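Local coordinates for protein predicted ATPase of the ABC class (PDB 5D6A) that binds the ATP analogue AMP-PNP and, as a predicted ATPase of the ABC class, probably hydrolyses ATP, at residues F55-D60 with S71-F76; V210-I215 with Y250-G255; F369-E374 with S412-D417. All coordinates share one frame; numbering follows the deposited sequence. Where two conformers were deposited one is given.

Contact 1: residues F55-D60 with S71-F76; sequences FDLFID and SRFRAF
The backbone bonds come first: Asp56 pairs with Phe76 and Phe58 with Arg74 as antiparallel hydrogen-bonded pairs, the latter closed by Phe58 N to Arg74 O at 2.7 Å and Arg74 N to Phe58 O at 2.8 Å. Asp60 N adds a longer bond to Arg72 O, well bent at 138°. Between them, Leu57 faces Ala75 and Ile59 faces Phe73 as non-hydrogen-bonded pairs.

Charge and pi contacts gather on the face that carries Phe58, Arg74 and Phe76. The Arg74 chain bends at its third torsion (chi3 -60°), which lays the guanidinium over the Phe58 ring with the planes 22° apart. This cation-pi stack is off-centre, with Arg74 NH2 3.5 Å from Phe58 CG. Arg74 NE, at the guanidinium edge, gives a salt bridge to the syn lone pair of Asp60 OD2 at 2.6 Å, the two flat groups nearly coplanar. Arg74 NH1 has a second carboxylate partner in Glu139.

These two strands, 56-61 and 71-78, form a beta hairpin in the antiparallel sheet of the N-terminal region, with strand 48-51 next to the first and strand 137-144 next to the second.

Apolar packing takes the other face. Ile59 CG2 sits over the Phe73 ring, 4.1 Å from its centroid, in a CH-pi contact, while Leu57 CD1 meets the ring at its edge, 4.1 Å from Phe73 CD2. Ala75 also packs on Ile170 of helix 155-172.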
loop_
_atom_site.group_PDB
_atom_site.type_symbol
_atom_site.label_atom_id
_atom_site.label_comp_id
_atom_site.label_asym_id
_atom_site.label_seq_id
_atom_site.Cartn_x
_atom_site.Cartn_y
_atom_site.Cartn_z
ATOM N N PHE A 55 3.817 -22.597 37.550
ATOM C CA PHE A 55 4.254 -21.364 36.901
ATOM C C PHE A 55 3.735 -20.109 37.585
ATOM O O PHE A 55 2.887 -20.173 38.473
ATOM C CB PHE A 55 3.766 -21.361 35.449
ATOM C CG PHE A 55 2.272 -21.424 35.312
ATOM C CD1 PHE A 55 1.612 -22.647 35.332
ATOM C CD2 PHE A 55 1.523 -20.264 35.155
ATOM C CE1 PHE A 55 0.235 -22.710 35.206
ATOM C CE2 PHE A 55 0.147 -20.323 35.027
ATOM C CZ PHE A 55 -0.499 -21.547 35.053
ATOM N N ASP A 56 4.269 -18.970 37.157
ATOM C CA ASP A 56 3.850 -17.668 37.648
ATOM C C ASP A 56 3.040 -17.026 36.533
ATOM O O ASP A 56 3.493 -16.974 35.391
ATOM C CB ASP A 56 5.056 -16.791 37.989
ATOM C CG ASP A 56 5.882 -17.340 39.140
ATOM O OD1 ASP A 56 5.424 -18.277 39.824
ATOM O OD2 ASP A 56 6.994 -16.823 39.369
ATOM N N LEU A 57 1.838 -16.561 36.857
ATOM C CA LEU A 57 0.969 -15.924 35.876
ATOM C C LEU A 57 0.977 -14.421 36.086
ATOM O O LEU A 57 0.796 -13.943 37.206
ATOM C CB LEU A 57 -0.459 -16.453 36.000
ATOM C CG LEU A 57 -1.469 -15.950 34.961
ATOM C CD1 LEU A 57 -1.030 -16.306 33.548
ATOM C CD2 LEU A 57 -2.850 -16.518 35.246
ATOM N N PHE A 58 1.185 -13.681 35.002
ATOM C CA PHE A 58 1.214 -12.225 35.047
ATOM C C PHE A 58 0.125 -11.653 34.147
ATOM O O PHE A 58 0.032 -12.013 32.976
ATOM C CB PHE A 58 2.581 -11.707 34.594
ATOM C CG PHE A 58 3.726 -12.211 35.424
ATOM C CD1 PHE A 58 4.356 -13.409 35.109
ATOM C CD2 PHE A 58 4.178 -11.490 36.523
ATOM C CE1 PHE A 58 5.412 -13.879 35.875
ATOM C CE2 PHE A 58 5.233 -11.955 37.293
ATOM C CZ PHE A 58 5.849 -13.150 36.969
ATOM N N ILE A 59 -0.700 -10.774 34.707
ATOM C CA ILE A 59 -1.769 -10.107 33.968
ATOM C C ILE A 59 -1.375 -8.633 33.956
ATOM O O ILE A 59 -1.602 -7.914 34.927
ATOM C CB ILE A 59 -3.134 -10.341 34.637
ATOM C CG1 ILE A 59 -3.356 -11.851 34.814
ATOM C CG2 ILE A 59 -4.248 -9.706 33.815
ATOM C CD1 ILE A 59 -4.668 -12.239 35.457
ATOM N N ASP A 60 -0.780 -8.201 32.846
ATOM C CA ASP A 60 -0.224 -6.848 32.718
ATOM C C ASP A 60 -1.171 -5.724 32.320
ATOM O O ASP A 60 -1.179 -4.672 32.959
ATOM C CB ASP A 60 0.931 -6.882 31.717
ATOM C CG ASP A 60 2.035 -7.827 32.137
ATOM O OD1 ASP A 60 2.241 -8.012 33.354
ATOM O OD2 ASP A 60 2.712 -8.375 31.245
ATOM N N SER A 71 -6.592 -8.329 26.397
ATOM C CA SER A 71 -5.758 -8.134 27.577
ATOM C C SER A 71 -4.466 -8.926 27.449
ATOM O O SER A 71 -4.479 -10.070 26.997
ATOM C CB SER A 71 -6.500 -8.568 28.842
ATOM O OG SER A 71 -7.656 -7.782 29.048
ATOM N N ARG A 72 -3.359 -8.310 27.857
ATOM C CA ARG A 72 -2.043 -8.934 27.774
ATOM C C ARG A 72 -1.727 -9.779 29.009
ATOM O O ARG A 72 -1.938 -9.346 30.146
ATOM C CB ARG A 72 -0.963 -7.867 27.609
ATOM C CG ARG A 72 -1.135 -6.962 26.399
ATOM C CD ARG A 72 0.038 -6.003 26.300
ATOM N NE ARG A 72 -0.066 -5.064 25.182
ATOM C CZ ARG A 72 0.328 -5.309 23.931
ATOM N NH1 ARG A 72 0.840 -6.489 23.590
ATOM N NH2 ARG A 72 0.194 -4.367 23.007
ATOM N N PHE A 73 -1.222 -10.987 28.762
ATOM C CA PHE A 73 -0.844 -11.939 29.805
ATOM C C PHE A 73 0.582 -12.435 29.580
ATOM O O PHE A 73 1.100 -12.372 28.466
ATOM C CB PHE A 73 -1.783 -13.152 29.783
ATOM C CG PHE A 73 -3.115 -12.920 30.440
ATOM C CD1 PHE A 73 -4.016 -11.994 29.929
ATOM C CD2 PHE A 73 -3.494 -13.681 31.540
ATOM C CE1 PHE A 73 -5.248 -11.801 30.533
ATOM C CE2 PHE A 73 -4.729 -13.497 32.141
ATOM C CZ PHE A 73 -5.607 -12.557 31.637
ATOM N N ARG A 74 1.212 -12.919 30.645
ATOM C CA ARG A 74 2.554 -13.490 30.567
ATOM C C ARG A 74 2.640 -14.646 31.543
ATOM O O ARG A 74 1.996 -14.625 32.588
ATOM C CB ARG A 74 3.643 -12.463 30.889
ATOM C CG ARG A 74 3.701 -11.289 29.926
ATOM C CD ARG A 74 4.889 -10.376 30.191
ATOM N NE ARG A 74 4.878 -9.803 31.540
ATOM C CZ ARG A 74 5.583 -10.255 32.578
ATOM N NH1 ARG A 74 6.407 -11.293 32.457
ATOM N NH2 ARG A 74 5.476 -9.646 33.752
ATOM N N ALA A 75 3.427 -15.656 31.198
ATOM C CA ALA A 75 3.591 -16.823 32.056
ATOM C C ALA A 75 5.052 -17.232 32.097
ATOM O O ALA A 75 5.727 -17.237 31.072
ATOM C CB ALA A 75 2.734 -17.972 31.557
ATOM N N PHE A 76 5.530 -17.586 33.285
ATOM C CA PHE A 76 6.920 -17.986 33.458
ATOM C C PHE A 76 7.049 -19.404 33.997
ATOM O O PHE A 76 6.300 -19.805 34.883
ATOM C CB PHE A 76 7.633 -17.008 34.393
ATOM C CG PHE A 76 9.019 -17.437 34.767
ATOM C CD1 PHE A 76 10.081 -17.227 33.899
ATOM C CD2 PHE A 76 9.262 -18.056 35.987
ATOM C CE1 PHE A 76 11.360 -17.627 34.240
ATOM C CE2 PHE A 76 10.537 -18.458 36.334
ATOM C CZ PHE A 76 11.588 -18.242 35.460
#

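Contact 2: residues V210-I215 with Y250-G255; sequences VANGSI and YVTGLG
Val210 O accepts the shortest backbone bond here, from Leu254 N at 2.7 Å, and the donor stands well above the carbonyl plane. The return bond, Val210 N to Leu254 O at 2.9 Å, completes an antiparallel hydrogen-bonded pair. It joins the last residues of strand 206-211 to strand 249-257, the two inner strands of a four-stranded antiparallel sheet in the P-loop domain, with 240-245 on one outer side and 294-296 on the other.

One step on, Ala211 and Gly253 form a non-hydrogen-bonded pair and stand 3.8 Å apart, CA to CA, with Gly253 nearly fully extended. On the face shared by Val210 and Leu254 the two CB atoms meet at 4.1 Å, and both side chains also pack on Phe233.

The chain then leaves the sheet through a type II turn from Ala211 to Ser214, with Gly213 at the position where positive phi favours glycine. Asn212 N still reaches back to Thr252 O at 2.9 Å. Asn212 CG lies beside its own backbone N (chi1 -73°), which sets the amide near Gly253, with Asn212 OD1 3.6 Å from Gly253 CA. That oxygen is bonded to Ala235 N, while Thr252 OG1 bonds to Thr242 OG1. Across the turn, Ser214 OG donates to Ala211 O at 2.7 Å, tilted from the carbonyl plane.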
loop_
_atom_site.group_PDB
_atom_site.type_symbol
_atom_site.label_atom_id
_atom_site.label_comp_id
_atom_site.label_asym_id
_atom_site.label_seq_id
_atom_site.Cartn_x
_atom_site.Cartn_y
_atom_site.Cartn_z
ATOM N N VAL A 210 21.195 -20.353 -2.916
ATOM C CA VAL A 210 19.916 -21.001 -3.205
ATOM C C VAL A 210 20.147 -22.495 -3.403
ATOM O O VAL A 210 20.590 -22.931 -4.467
ATOM C CB VAL A 210 19.252 -20.419 -4.469
ATOM C CG1 VAL A 210 17.908 -21.083 -4.723
ATOM C CG2 VAL A 210 19.076 -18.915 -4.334
ATOM N N ALA A 211 19.839 -23.276 -2.374
ATOM C CA ALA A 211 20.026 -24.723 -2.415
ATOM C C ALA A 211 19.199 -25.395 -3.513
ATOM O O ALA A 211 18.085 -24.963 -3.816
ATOM C CB ALA A 211 19.672 -25.324 -1.061
ATOM N N ASN A 212 19.755 -26.445 -4.113
ATOM C CA ASN A 212 19.030 -27.207 -5.129
ATOM C C ASN A 212 17.877 -27.949 -4.465
ATOM O O ASN A 212 18.040 -28.527 -3.390
ATOM C CB ASN A 212 19.948 -28.202 -5.853
ATOM C CG ASN A 212 20.906 -27.527 -6.820
ATOM O OD1 ASN A 212 20.740 -26.360 -7.171
ATOM N ND2 ASN A 212 21.905 -28.272 -7.274
ATOM N N GLY A 213 16.715 -27.927 -5.109
ATOM C CA GLY A 213 15.524 -28.575 -4.572
ATOM C C GLY A 213 14.601 -27.580 -3.890
ATOM O O GLY A 213 13.574 -27.964 -3.326
ATOM N N SER A 214 14.966 -26.299 -3.936
ATOM C CA SER A 214 14.156 -25.254 -3.326
ATOM C C SER A 214 12.938 -24.956 -4.186
ATOM O O SER A 214 12.970 -25.126 -5.406
ATOM C CB SER A 214 14.966 -23.960 -3.165
ATOM O OG SER A 214 16.073 -24.131 -2.301
ATOM N N ILE A 215 11.864 -24.518 -3.539
ATOM C CA ILE A 215 10.645 -24.124 -4.227
ATOM C C ILE A 215 10.514 -22.620 -4.000
ATOM O O ILE A 215 10.167 -22.171 -2.906
ATOM C CB ILE A 215 9.418 -24.897 -3.719
ATOM C CG1 ILE A 215 9.624 -26.396 -3.946
ATOM C CG2 ILE A 215 8.162 -24.437 -4.443
ATOM C CD1 ILE A 215 8.455 -27.256 -3.514
ATOM N N TYR A 250 26.106 -31.907 3.866
ATOM C CA TYR A 250 26.446 -31.179 2.645
ATOM C C TYR A 250 25.203 -30.834 1.819
ATOM O O TYR A 250 24.350 -31.689 1.583
ATOM C CB TYR A 250 27.429 -31.987 1.796
ATOM C CG TYR A 250 28.744 -32.269 2.489
ATOM C CD1 TYR A 250 29.781 -31.337 2.464
ATOM C CD2 TYR A 250 28.954 -33.465 3.168
ATOM C CE1 TYR A 250 30.987 -31.590 3.097
ATOM C CE2 TYR A 250 30.155 -33.725 3.805
ATOM C CZ TYR A 250 31.167 -32.786 3.766
ATOM O OH TYR A 250 32.361 -33.043 4.393
ATOM N N VAL A 251 25.112 -29.575 1.395
ATOM C CA VAL A 251 23.995 -29.104 0.571
ATOM C C VAL A 251 24.528 -28.357 -0.648
ATOM O O VAL A 251 25.264 -27.377 -0.516
ATOM C CB VAL A 251 23.024 -28.189 1.359
ATOM C CG1 VAL A 251 22.382 -28.956 2.503
ATOM C CG2 VAL A 251 23.729 -26.944 1.881
ATOM N N THR A 252 24.156 -28.835 -1.833
ATOM C CA THR A 252 24.591 -28.228 -3.087
ATOM C C THR A 252 23.519 -27.286 -3.624
ATOM O O THR A 252 22.325 -27.585 -3.549
ATOM C CB THR A 252 24.905 -29.308 -4.138
ATOM O OG1 THR A 252 25.958 -30.154 -3.654
ATOM C CG2 THR A 252 25.333 -28.679 -5.456
ATOM N N GLY A 253 23.950 -26.148 -4.162
ATOM C CA GLY A 253 23.024 -25.164 -4.712
ATOM C C GLY A 253 23.711 -24.021 -5.434
ATOM O O GLY A 253 24.923 -24.048 -5.656
ATOM N N LEU A 254 22.924 -23.016 -5.807
ATOM C CA LEU A 254 23.438 -21.840 -6.496
ATOM C C LEU A 254 24.159 -20.920 -5.528
ATOM O O LEU A 254 23.584 -20.489 -4.528
ATOM C CB LEU A 254 22.300 -21.050 -7.140
ATOM C CG LEU A 254 22.708 -19.695 -7.730
ATOM C CD1 LEU A 254 23.667 -19.893 -8.893
ATOM C CD2 LEU A 254 21.493 -18.892 -8.165
ATOM N N GLY A 255 25.411 -20.609 -5.839
ATOM C CA GLY A 255 26.202 -19.707 -5.026
ATOM C C GLY A 255 26.358 -18.396 -5.761
ATOM O O GLY A 255 27.001 -18.347 -6.805
#

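Contact 3: residues F369-E374 with S412-D417; sequences FMIRDE and SGDYLD
Backbone meets backbone nowhere closely here: the nearest CA atoms, those of Ile371 and Ser412, stand 7.3 Å apart, where the chain leaves short helix 367-370 and faces the loop that runs on from strand 404-408 toward strand 421-425. Side chains from both segments therefore bridge the gap.

Tyr415 makes the one hydrogen bond across the gap. Its hydroxyl lies 2.7 Å from Met370 O, with OH as donor, though the bond is a weak one. The phenol, turned beside its own backbone N (chi1 -81°), extends across to the end of the helix. Residue 370 is a selenomethionine, deposited in two conformers; in the one described its chain bends at chi2 and chi3 and crosses the tyrosine at about a right angle. In this conformer Met370 SE is 3.6 Å from Tyr415 OH, a contact that must be taken as tentative. Leu390 of helix 390-401 packs against both residues.

The setting is the P-loop domain, whose mixed sheet includes strands 260-264, 404-408 and 421-425. Tyr415 also packs on Leu262 of the first of these, so it lies between the helix end and the sheet. The side chain of Met370 lies about 11 Å from a bound AMP-PNP, outside direct contact.

Ile371 supplies the other half of the contact through one methyl. Its CG2 touches Ser412 CB at 3.4 Å, packs beside the Asp414 carboxylate, and meets the edge of the Tyr415 ring at CE1, 4.0 Å away. Asp414 and Ile371 cross at about a right angle, Asp414 OD1 being 3.4 Å from Ile371 CG2. Ser412 N is bonded to Glu362 OE2, and Ile371 also packs on Gly411 of the second subunit.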
loop_
_atom_site.group_PDB
_atom_site.type_symbol
_atom_site.label_atom_id
_atom_site.label_comp_id
_atom_site.label_asym_id
_atom_site.label_seq_id
_atom_site.Cartn_x
_atom_site.Cartn_y
_atom_site.Cartn_z
ATOM N N PHE A 369 17.133 6.679 -13.424
ATOM C CA PHE A 369 18.148 6.403 -12.413
ATOM C C PHE A 369 19.053 5.214 -12.753
ATOM O O PHE A 369 20.206 5.169 -12.320
ATOM C CB PHE A 369 17.458 6.170 -11.059
ATOM C CG PHE A 369 18.377 5.684 -9.975
ATOM C CD1 PHE A 369 19.229 6.561 -9.319
ATOM C CD2 PHE A 369 18.370 4.347 -9.590
ATOM C CE1 PHE A 369 20.071 6.112 -8.313
ATOM C CE2 PHE A 369 19.207 3.894 -8.585
ATOM C CZ PHE A 369 20.058 4.778 -7.945
HETATM N N MSE A 370 18.527 4.266 -13.524
HETATM C CA MSE A 370 19.281 3.066 -13.892
HETATM C C MSE A 370 20.248 3.285 -15.024
HETATM O O MSE A 370 21.450 3.053 -14.875
HETATM C CB MSE A 370 18.308 1.970 -14.322
HETATM C CG MSE A 370 17.405 1.528 -13.176
HETATM SE SE MSE A 370 18.484 0.894 -11.657
HETATM C CE MSE A 370 18.597 -0.999 -12.188
ATOM N N ILE A 371 19.731 3.735 -16.165
ATOM C CA ILE A 371 20.554 3.934 -17.370
ATOM C C ILE A 371 20.830 5.376 -17.801
ATOM O O ILE A 371 20.210 6.328 -17.325
ATOM C CB ILE A 371 19.964 3.150 -18.571
ATOM C CG1 ILE A 371 18.488 3.499 -18.827
ATOM C CG2 ILE A 371 20.070 1.658 -18.316
ATOM C CD1 ILE A 371 18.219 4.923 -19.271
ATOM N N ARG A 372 21.791 5.495 -18.715
ATOM C CA ARG A 372 22.205 6.758 -19.301
ATOM C C ARG A 372 21.570 6.805 -20.683
ATOM O O ARG A 372 21.173 5.768 -21.215
ATOM C CB ARG A 372 23.730 6.777 -19.435
ATOM C CG ARG A 372 24.352 8.118 -19.804
ATOM C CD ARG A 372 24.265 9.116 -18.659
ATOM N NE ARG A 372 25.056 10.315 -18.928
ATOM C CZ ARG A 372 25.242 11.312 -18.064
ATOM N NH1 ARG A 372 24.701 11.271 -16.852
ATOM N NH2 ARG A 372 25.985 12.356 -18.416
ATOM N N ASP A 373 21.471 7.991 -21.274
ATOM C CA ASP A 373 20.898 8.102 -22.612
ATOM C C ASP A 373 21.341 9.392 -23.298
ATOM O O ASP A 373 21.102 10.487 -22.791
ATOM C CB ASP A 373 19.369 8.029 -22.550
ATOM C CG ASP A 373 18.725 7.912 -23.928
ATOM O OD1 ASP A 373 19.456 7.863 -24.942
ATOM O OD2 ASP A 373 17.480 7.860 -23.996
ATOM N N GLU A 374 21.985 9.247 -24.453
ATOM C CA GLU A 374 22.458 10.391 -25.228
ATOM C C GLU A 374 21.279 11.168 -25.819
ATOM O O GLU A 374 21.352 12.387 -25.987
ATOM C CB GLU A 374 23.400 9.920 -26.343
ATOM C CG GLU A 374 23.984 11.038 -27.202
ATOM C CD GLU A 374 24.824 12.028 -26.410
ATOM O OE1 GLU A 374 25.021 13.159 -26.901
ATOM O OE2 GLU A 374 25.282 11.684 -25.298
ATOM N N SER A 412 17.345 -3.043 -20.125
ATOM C CA SER A 412 18.586 -2.382 -20.534
ATOM C C SER A 412 19.700 -3.409 -20.727
ATOM O O SER A 412 19.572 -4.558 -20.299
ATOM C CB SER A 412 19.004 -1.345 -19.491
ATOM O OG SER A 412 19.138 -1.930 -18.205
ATOM N N GLY A 413 20.790 -2.996 -21.368
ATOM C CA GLY A 413 21.905 -3.909 -21.624
ATOM C C GLY A 413 23.293 -3.357 -21.364
ATOM O O GLY A 413 24.278 -4.085 -21.487
ATOM N N ASP A 414 23.385 -2.081 -21.000
ATOM C CA ASP A 414 24.691 -1.469 -20.731
ATOM C C ASP A 414 25.308 -1.938 -19.401
ATOM O O ASP A 414 26.490 -1.703 -19.144
ATOM C CB ASP A 414 24.607 0.063 -20.804
ATOM C CG ASP A 414 23.520 0.637 -19.921
ATOM O OD1 ASP A 414 22.779 -0.148 -19.290
ATOM O OD2 ASP A 414 23.398 1.879 -19.866
ATOM N N TYR A 415 24.504 -2.596 -18.566
ATOM C CA TYR A 415 24.997 -3.153 -17.301
ATOM C C TYR A 415 25.828 -4.413 -17.520
ATOM O O TYR A 415 26.670 -4.753 -16.693
ATOM C CB TYR A 415 23.840 -3.501 -16.364
ATOM C CG TYR A 415 23.274 -2.346 -15.585
ATOM C CD1 TYR A 415 22.333 -1.492 -16.144
ATOM C CD2 TYR A 415 23.660 -2.128 -14.270
ATOM C CE1 TYR A 415 21.806 -0.438 -15.416
ATOM C CE2 TYR A 415 23.140 -1.080 -13.535
ATOM C CZ TYR A 415 22.214 -0.239 -14.111
ATOM O OH TYR A 415 21.699 0.802 -13.376
ATOM N N LEU A 416 25.578 -5.108 -18.628
ATOM C CA LEU A 416 26.294 -6.349 -18.955
ATOM C C LEU A 416 27.809 -6.176 -18.960
ATOM O O LEU A 416 28.552 -7.134 -18.732
ATOM C CB LEU A 416 25.859 -6.867 -20.330
ATOM C CG LEU A 416 24.390 -7.238 -20.514
ATOM C CD1 LEU A 416 24.132 -7.616 -21.966
ATOM C CD2 LEU A 416 23.992 -8.366 -19.576
ATOM N N ASP A 417 28.254 -4.953 -19.223
ATOM C CA ASP A 417 29.674 -4.647 -19.293
ATOM C C ASP A 417 30.363 -4.740 -17.929
ATOM O O ASP A 417 31.405 -5.387 -17.800
ATOM C CB ASP A 417 29.859 -3.248 -19.895
ATOM C CG ASP A 417 31.294 -2.963 -20.305
ATOM O OD1 ASP A 417 32.125 -3.897 -20.333
ATOM O OD2 ASP A 417 31.584 -1.792 -20.625
#

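In the fold
From the N terminus, contact 1 closes first, a short hairpin loop of ten residues in the N-terminal region. Contact 2 follows within the P-loop domain, bringing 210-215 back to 250-255 across 34 residues and joining the inner strands of a four-stranded sheet. Contact 3 comes last, closing a 37-residue loop that includes helix 390-401 and strand 404-408, and ties the end of a short helix to the loop before strand 421-425. The three stand in series, none enclosing or crossing another. Contacts 1 and 3 lie on opposite sides of the chain's centre, their own centres 58 Å apart, whereas contacts 2 and 3 are separated by about 16 Å between nearest atoms.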